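Local atomic coordinates of glycoside Hydrolase Family 43_12 (Metagenome, PDB entry 7JVH), a protein that probably hydrolyses glycosidic bonds in plant hemicellulose, as a family 43 (subfamily 12) glycoside hydrolase with a C-terminal concanavalin A-like domain. Residues N283-Q288 / T346-E351; N424-Q429 / F498-V503. All blocks are in the same frame, centred on the assembly; numbering follows the deposited sequence.

Contact 1: residues N283-Q288 / T346-E351; sequences NPILTQ and TWPVFE
F350 meets I285 and L286 where a loop between two blades of the five-bladed beta-propeller of this GH43 enzyme passes the outermost strand of the fifth blade, 349-350. F350 CB lies 3.4 Å from I285 O. Further out, F350 CD1 and F350 CE1 meet I285 CD1, which sits in the ring plane at its edge, 3.9 Å from F350 CE1. Around the other flank F350 CD2 touches L286 CD1 at 3.8 Å, and L286 CD2 sits over one face of the F350 ring, a CH-pi contact 4.2 Å from its centroid. With CG of L286 anti to the backbone N (chi1 177°), both its methyls reach the ring. I285 CD1 also packs on P348 CG at 4.2 Å, a rigid apolar neighbour. The classic beta bulge of I285 and L286, both facing E265, is consistent with their both pointing to the F350 ring. An alanine in place of F350 would probably leave L286 CD2 and I285 CD1 without their aromatic partner and open a gap beside A305 and L307. A water links the backbones, donating to I285 O and accepting from F350 N. The chemistry thus implies a buried apolar seam between blades, with one water bridging I285 O and F350 N.

Contact 2: residues N424-Q429 / F498-V503; sequences NITEVQ and FKTEIV
T426 and T500 bring the two backbones to 8.2 Å, CA to CA, too far apart for strand pairing, so side chains make the junction. The first segment is a type I beta turn from N424 to E427, reinforced by an Asx turn; the second leads into strand 501-507, at the edge of a six-stranded antiparallel sheet in the concanavalin A-like beta-sandwich domain. T426 projects from the turn into the angle between F498 and T500. Its CB comes obliquely to the F498 ring, 3.7 Å from F498 CE1, while F498 CZ lies 3.8 Å from T426 O. A threonine suits this place because its two branches part company: the methyl turns to the neighbouring segment and the hydroxyl stays with its own turn. T426 OG1 stands between the backbone N and the carbonyl carbon (chi1 61°), and from there it donates to N424 OD1 at 2.6 Å. T426 N donates to the same oxygen, N424 OD1, at 2.9 Å, from the same face of the carbonyl plane, so two bonds grip one acceptor and limit rotation of the N424 amide. Asparagine is apt here because its short side chain carries a carbonyl back to the turn. E427 OE2 accepts from N424 N at 3.0 Å, the donor lying above the carboxylate plane, and so closes the turn from the other end. Beneath, I425 packs on I462 and V472 of the sheet, and its N is bonded to a glycerol, probably from the crystallisation liquor. The flat apolar ring of F498 can touch T426, A468 and T489 together at the sheet's edge. T500 OG1 is hydrogen-bonded to T489 OG1, and this same T500 OG1 is what the T426 CG2 methyl approaches, at 3.5 Å.

How the contacts relate
The two contacts lie on opposite sides of the chain's centre, with their own centres 44 Å apart and nearest atoms about 33 Å apart, so they do not touch. Along the sequence they follow in series: 283-288 with 346-351 closes in the catalytic family 43 region before 424-429 with 498-503 opens in the C-terminal concanavalin A-like region. Contact 1 is buried and joins neighbouring propeller blades; family 43 active sites lie on the propeller axis, lined by inner strands, so this outermost strand is probably remote from it. Contact 2 packs a turn against the edge of a sandwich sheet; the glycerol about 5 Å from the T500 side chain probably reflects crystallisation rather than a substrate site.

Contact 1: residues N283-Q288 / T346-E351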
loop_
_atom_site.group_PDB
_atom_site.type_symbol
_atom_site.label_atom_id
_atom_site.label_comp_id
_atom_site.label_asym_id
_atom_site.label_seq_id
_atom_site.Cartn_x
_atom_site.Cartn_y
_atom_site.Cartn_z
ATOM N N ASN A 283 3.106 -27.286 -7.811
ATOM C CA ASN A 283 2.708 -25.894 -7.954
ATOM C C ASN A 283 1.207 -25.796 -7.720
ATOM O O ASN A 283 0.475 -26.728 -8.047
ATOM C CB ASN A 283 3.103 -25.361 -9.346
ATOM C CG ASN A 283 4.396 -24.565 -9.326
ATOM O OD1 ASN A 283 4.551 -23.648 -8.519
ATOM N ND2 ASN A 283 5.333 -24.919 -10.202
ATOM N N PRO A 284 0.695 -24.709 -7.106
ATOM C CA PRO A 284 1.528 -23.609 -6.611
ATOM C C PRO A 284 2.293 -23.920 -5.295
ATOM O O PRO A 284 2.090 -24.982 -4.702
ATOM C CB PRO A 284 0.500 -22.514 -6.343
ATOM C CG PRO A 284 -0.745 -23.264 -5.993
ATOM C CD PRO A 284 -0.733 -24.518 -6.831
ATOM N N ILE A 285 3.174 -22.994 -4.887
ATOM C CA ILE A 285 3.946 -23.092 -3.655
ATOM C C ILE A 285 3.461 -22.142 -2.542
ATOM O O ILE A 285 3.989 -22.177 -1.419
ATOM C CB ILE A 285 5.444 -22.849 -3.874
ATOM C CG1 ILE A 285 5.697 -21.524 -4.607
ATOM C CG2 ILE A 285 6.063 -24.030 -4.624
ATOM C CD1 ILE A 285 7.138 -21.070 -4.607
ATOM N N LEU A 286 2.444 -21.334 -2.866
ATOM C CA LEU A 286 1.863 -20.355 -1.911
ATOM C C LEU A 286 0.444 -19.945 -2.308
ATOM O O LEU A 286 0.314 -19.219 -3.257
ATOM C CB LEU A 286 2.741 -19.110 -1.891
ATOM C CG LEU A 286 2.208 -17.997 -1.003
ATOM C CD1 LEU A 286 2.423 -18.345 0.447
ATOM C CD2 LEU A 286 2.885 -16.687 -1.313
ATOM N N THR A 287 -0.573 -20.373 -1.567
ATOM C CA THR A 287 -1.944 -19.935 -1.840
ATOM C C THR A 287 -2.853 -20.186 -0.640
ATOM O O THR A 287 -2.537 -20.989 0.214
ATOM C CB THR A 287 -2.552 -20.660 -3.059
ATOM O OG1 THR A 287 -3.828 -20.090 -3.369
ATOM C CG2 THR A 287 -2.715 -22.160 -2.799
ATOM N N GLN A 288 -3.979 -19.475 -0.612
ATOM C CA GLN A 288 -5.076 -19.733 0.309
ATOM C C GLN A 288 -6.388 -20.029 -0.415
ATOM O O GLN A 288 -7.422 -20.186 0.235
ATOM C CB GLN A 288 -5.272 -18.528 1.217
ATOM C CG GLN A 288 -4.110 -18.243 2.157
ATOM C CD GLN A 288 -3.910 -19.337 3.195
ATOM O OE1 GLN A 288 -4.590 -19.385 4.237
ATOM N NE2 GLN A 288 -2.995 -20.246 2.897
ATOM N N THR A 346 16.303 -28.354 -4.465
ATOM C CA THR A 346 16.122 -27.755 -5.796
ATOM C C THR A 346 15.173 -26.544 -5.783
ATOM O O THR A 346 15.489 -25.518 -6.369
ATOM C CB THR A 346 15.579 -28.805 -6.791
ATOM O OG1 THR A 346 16.459 -29.940 -6.816
ATOM C CG2 THR A 346 15.452 -28.223 -8.191
ATOM N N TRP A 347 14.027 -26.680 -5.101
ATOM C CA TRP A 347 12.948 -25.692 -5.136
ATOM C C TRP A 347 12.618 -25.022 -3.804
ATOM O O TRP A 347 12.697 -25.647 -2.749
ATOM C CB TRP A 347 11.660 -26.352 -5.605
ATOM C CG TRP A 347 11.739 -27.102 -6.897
ATOM C CD1 TRP A 347 11.915 -28.431 -7.051
ATOM C CD2 TRP A 347 11.569 -26.552 -8.210
ATOM N NE1 TRP A 347 11.886 -28.754 -8.389
ATOM C CE2 TRP A 347 11.674 -27.617 -9.120
ATOM C CE3 TRP A 347 11.340 -25.259 -8.700
ATOM C CZ2 TRP A 347 11.572 -27.437 -10.496
ATOM C CZ3 TRP A 347 11.234 -25.079 -10.076
ATOM C CH2 TRP A 347 11.353 -26.162 -10.955
ATOM N N PRO A 348 12.174 -23.745 -3.823
ATOM C CA PRO A 348 11.756 -23.050 -2.603
ATOM C C PRO A 348 10.386 -23.495 -2.117
ATOM O O PRO A 348 9.450 -23.577 -2.911
ATOM C CB PRO A 348 11.684 -21.591 -3.060
ATOM C CG PRO A 348 11.344 -21.670 -4.502
ATOM C CD PRO A 348 12.049 -22.903 -5.026
ATOM N N VAL A 349 10.285 -23.772 -0.812
ATOM C CA VAL A 349 9.050 -24.140 -0.142
ATOM C C VAL A 349 8.748 -23.016 0.835
ATOM O O VAL A 349 9.588 -22.675 1.661
ATOM C CB VAL A 349 9.226 -25.434 0.674
ATOM C CG1 VAL A 349 8.042 -25.673 1.610
ATOM C CG2 VAL A 349 9.455 -26.627 -0.246
ATOM N N PHE A 350 7.513 -22.517 0.768
ATOM C CA PHE A 350 6.995 -21.505 1.720
ATOM C C PHE A 350 6.504 -22.302 2.921
ATOM O O PHE A 350 5.552 -23.039 2.745
ATOM C CB PHE A 350 5.831 -20.733 1.093
ATOM C CG PHE A 350 6.234 -19.507 0.319
ATOM C CD1 PHE A 350 6.690 -19.607 -0.978
ATOM C CD2 PHE A 350 6.176 -18.254 0.892
ATOM C CE1 PHE A 350 7.082 -18.485 -1.679
ATOM C CE2 PHE A 350 6.572 -17.133 0.190
ATOM C CZ PHE A 350 7.022 -17.251 -1.096
ATOM N N GLU A 351 7.165 -22.187 4.070
ATOM C CA GLU A 351 6.769 -22.998 5.248
ATOM C C GLU A 351 5.313 -22.696 5.619
ATOM O O GLU A 351 5.024 -21.579 5.997
ATOM C CB GLU A 351 7.814 -22.866 6.354
ATOM C CG GLU A 351 9.047 -23.704 6.086
ATOM C CD GLU A 351 10.198 -23.578 7.060
ATOM O OE1 GLU A 351 10.046 -22.895 8.063
ATOM O OE2 GLU A 351 11.239 -24.168 6.805
HETATM O O HOH W 1 5.510 -23.947 -0.547
#

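Contact 2: residues N424-Q429 / F498-V503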
loop_
_atom_site.group_PDB
_atom_site.type_symbol
_atom_site.label_atom_id
_atom_site.label_comp_id
_atom_site.label_asym_id
_atom_site.label_seq_id
_atom_site.Cartn_x
_atom_site.Cartn_y
_atom_site.Cartn_z
ATOM N N ASN A 424 -12.884 20.048 -4.139
ATOM C CA ASN A 424 -13.679 19.371 -3.134
ATOM C C ASN A 424 -13.323 17.878 -3.130
ATOM O O ASN A 424 -12.569 17.407 -3.953
ATOM C CB ASN A 424 -15.184 19.654 -3.292
ATOM C CG ASN A 424 -15.831 18.896 -4.426
ATOM O OD1 ASN A 424 -15.481 17.743 -4.727
ATOM N ND2 ASN A 424 -16.809 19.536 -5.063
ATOM N N ILE A 425 -13.862 17.140 -2.161
ATOM C CA ILE A 425 -13.452 15.763 -1.928
ATOM C C ILE A 425 -13.769 14.738 -3.044
ATOM O O ILE A 425 -13.095 13.708 -3.135
ATOM C CB ILE A 425 -13.946 15.257 -0.552
ATOM C CG1 ILE A 425 -13.065 14.093 -0.095
ATOM C CG2 ILE A 425 -15.427 14.875 -0.588
ATOM C CD1 ILE A 425 -13.297 13.690 1.346
ATOM N N THR A 426 -14.759 15.045 -3.888
ATOM C CA THR A 426 -15.265 14.116 -4.889
ATOM C C THR A 426 -14.510 14.174 -6.228
ATOM O O THR A 426 -14.843 13.446 -7.151
ATOM C CB THR A 426 -16.761 14.395 -5.142
ATOM O OG1 THR A 426 -16.920 15.738 -5.629
ATOM C CG2 THR A 426 -17.551 14.199 -3.871
ATOM N N GLU A 427 -13.492 15.040 -6.299
ATOM C CA GLU A 427 -12.797 15.349 -7.529
ATOM C C GLU A 427 -11.535 14.544 -7.695
ATOM O O GLU A 427 -10.851 14.264 -6.719
ATOM C CB GLU A 427 -12.443 16.827 -7.576
ATOM C CG GLU A 427 -13.649 17.734 -7.715
ATOM C CD GLU A 427 -13.276 19.190 -7.799
ATOM O OE1 GLU A 427 -12.441 19.559 -8.645
ATOM O OE2 GLU A 427 -13.832 19.970 -7.010
ATOM N N VAL A 428 -11.217 14.203 -8.959
ATOM C CA VAL A 428 -9.965 13.559 -9.319
ATOM C C VAL A 428 -8.928 14.682 -9.465
ATOM O O VAL A 428 -8.516 15.062 -10.554
ATOM C CB VAL A 428 -10.119 12.721 -10.598
ATOM C CG1 VAL A 428 -8.802 12.056 -10.994
ATOM C CG2 VAL A 428 -11.253 11.710 -10.418
ATOM N N GLN A 429 -8.502 15.202 -8.311
ATOM C CA GLN A 429 -7.642 16.376 -8.196
ATOM C C GLN A 429 -6.919 16.235 -6.864
ATOM O O GLN A 429 -7.335 15.443 -6.025
ATOM C CB GLN A 429 -8.503 17.654 -8.159
ATOM C CG GLN A 429 -9.219 18.000 -9.457
ATOM C CD GLN A 429 -8.256 18.427 -10.533
ATOM O OE1 GLN A 429 -7.513 19.389 -10.328
ATOM N NE2 GLN A 429 -8.261 17.736 -11.702
ATOM N N PHE A 498 -22.844 9.626 -9.119
ATOM C CA PHE A 498 -22.800 9.682 -7.667
ATOM C C PHE A 498 -23.286 11.033 -7.195
ATOM O O PHE A 498 -23.278 12.002 -7.960
ATOM C CB PHE A 498 -21.392 9.399 -7.152
ATOM C CG PHE A 498 -20.358 10.434 -7.516
ATOM C CD1 PHE A 498 -20.283 11.651 -6.833
ATOM C CD2 PHE A 498 -19.423 10.168 -8.507
ATOM C CE1 PHE A 498 -19.311 12.582 -7.145
ATOM C CE2 PHE A 498 -18.436 11.093 -8.813
ATOM C CZ PHE A 498 -18.383 12.297 -8.134
ATOM N N LYS A 499 -23.707 11.092 -5.926
ATOM C CA LYS A 499 -24.190 12.331 -5.333
ATOM C C LYS A 499 -23.913 12.370 -3.834
ATOM O O LYS A 499 -24.292 11.472 -3.106
ATOM C CB LYS A 499 -25.681 12.511 -5.630
ATOM C CG LYS A 499 -26.250 13.873 -5.294
ATOM C CD LYS A 499 -25.416 15.040 -5.791
ATOM C CE LYS A 499 -26.049 16.365 -5.339
ATOM N NZ LYS A 499 -27.419 16.587 -5.889
ATOM N N THR A 500 -23.226 13.431 -3.392
ATOM C CA THR A 500 -22.945 13.656 -1.990
ATOM C C THR A 500 -24.258 13.939 -1.273
ATOM O O THR A 500 -25.047 14.754 -1.723
ATOM C CB THR A 500 -21.957 14.814 -1.777
ATOM O OG1 THR A 500 -20.735 14.540 -2.498
ATOM C CG2 THR A 500 -21.643 14.988 -0.275
ATOM N N GLU A 501 -24.489 13.229 -0.163
ATOM C CA GLU A 501 -25.669 13.394 0.681
ATOM C C GLU A 501 -25.259 13.803 2.078
ATOM O O GLU A 501 -24.232 13.351 2.576
ATOM C CB GLU A 501 -26.445 12.092 0.771
ATOM C CG GLU A 501 -26.914 11.529 -0.560
ATOM C CD GLU A 501 -27.928 10.400 -0.345
ATOM O OE1 GLU A 501 -29.109 10.721 -0.045
ATOM O OE2 GLU A 501 -27.543 9.198 -0.443
ATOM N N ILE A 502 -26.064 14.672 2.699
ATOM C CA ILE A 502 -25.907 15.024 4.098
ATOM C C ILE A 502 -26.600 13.932 4.909
ATOM O O ILE A 502 -27.819 13.770 4.824
ATOM C CB ILE A 502 -26.532 16.393 4.438
ATOM C CG1 ILE A 502 -25.766 17.524 3.736
ATOM C CG2 ILE A 502 -26.534 16.621 5.946
ATOM C CD1 ILE A 502 -26.486 18.861 3.800
ATOM N N VAL A 503 -25.806 13.182 5.678
ATOM C CA VAL A 503 -26.311 12.134 6.553
ATOM C C VAL A 503 -26.919 12.745 7.818
ATOM O O VAL A 503 -27.999 12.346 8.242
ATOM C CB VAL A 503 -25.197 11.141 6.960
ATOM C CG1 VAL A 503 -25.730 10.117 7.943
ATOM C CG2 VAL A 503 -24.623 10.447 5.733
#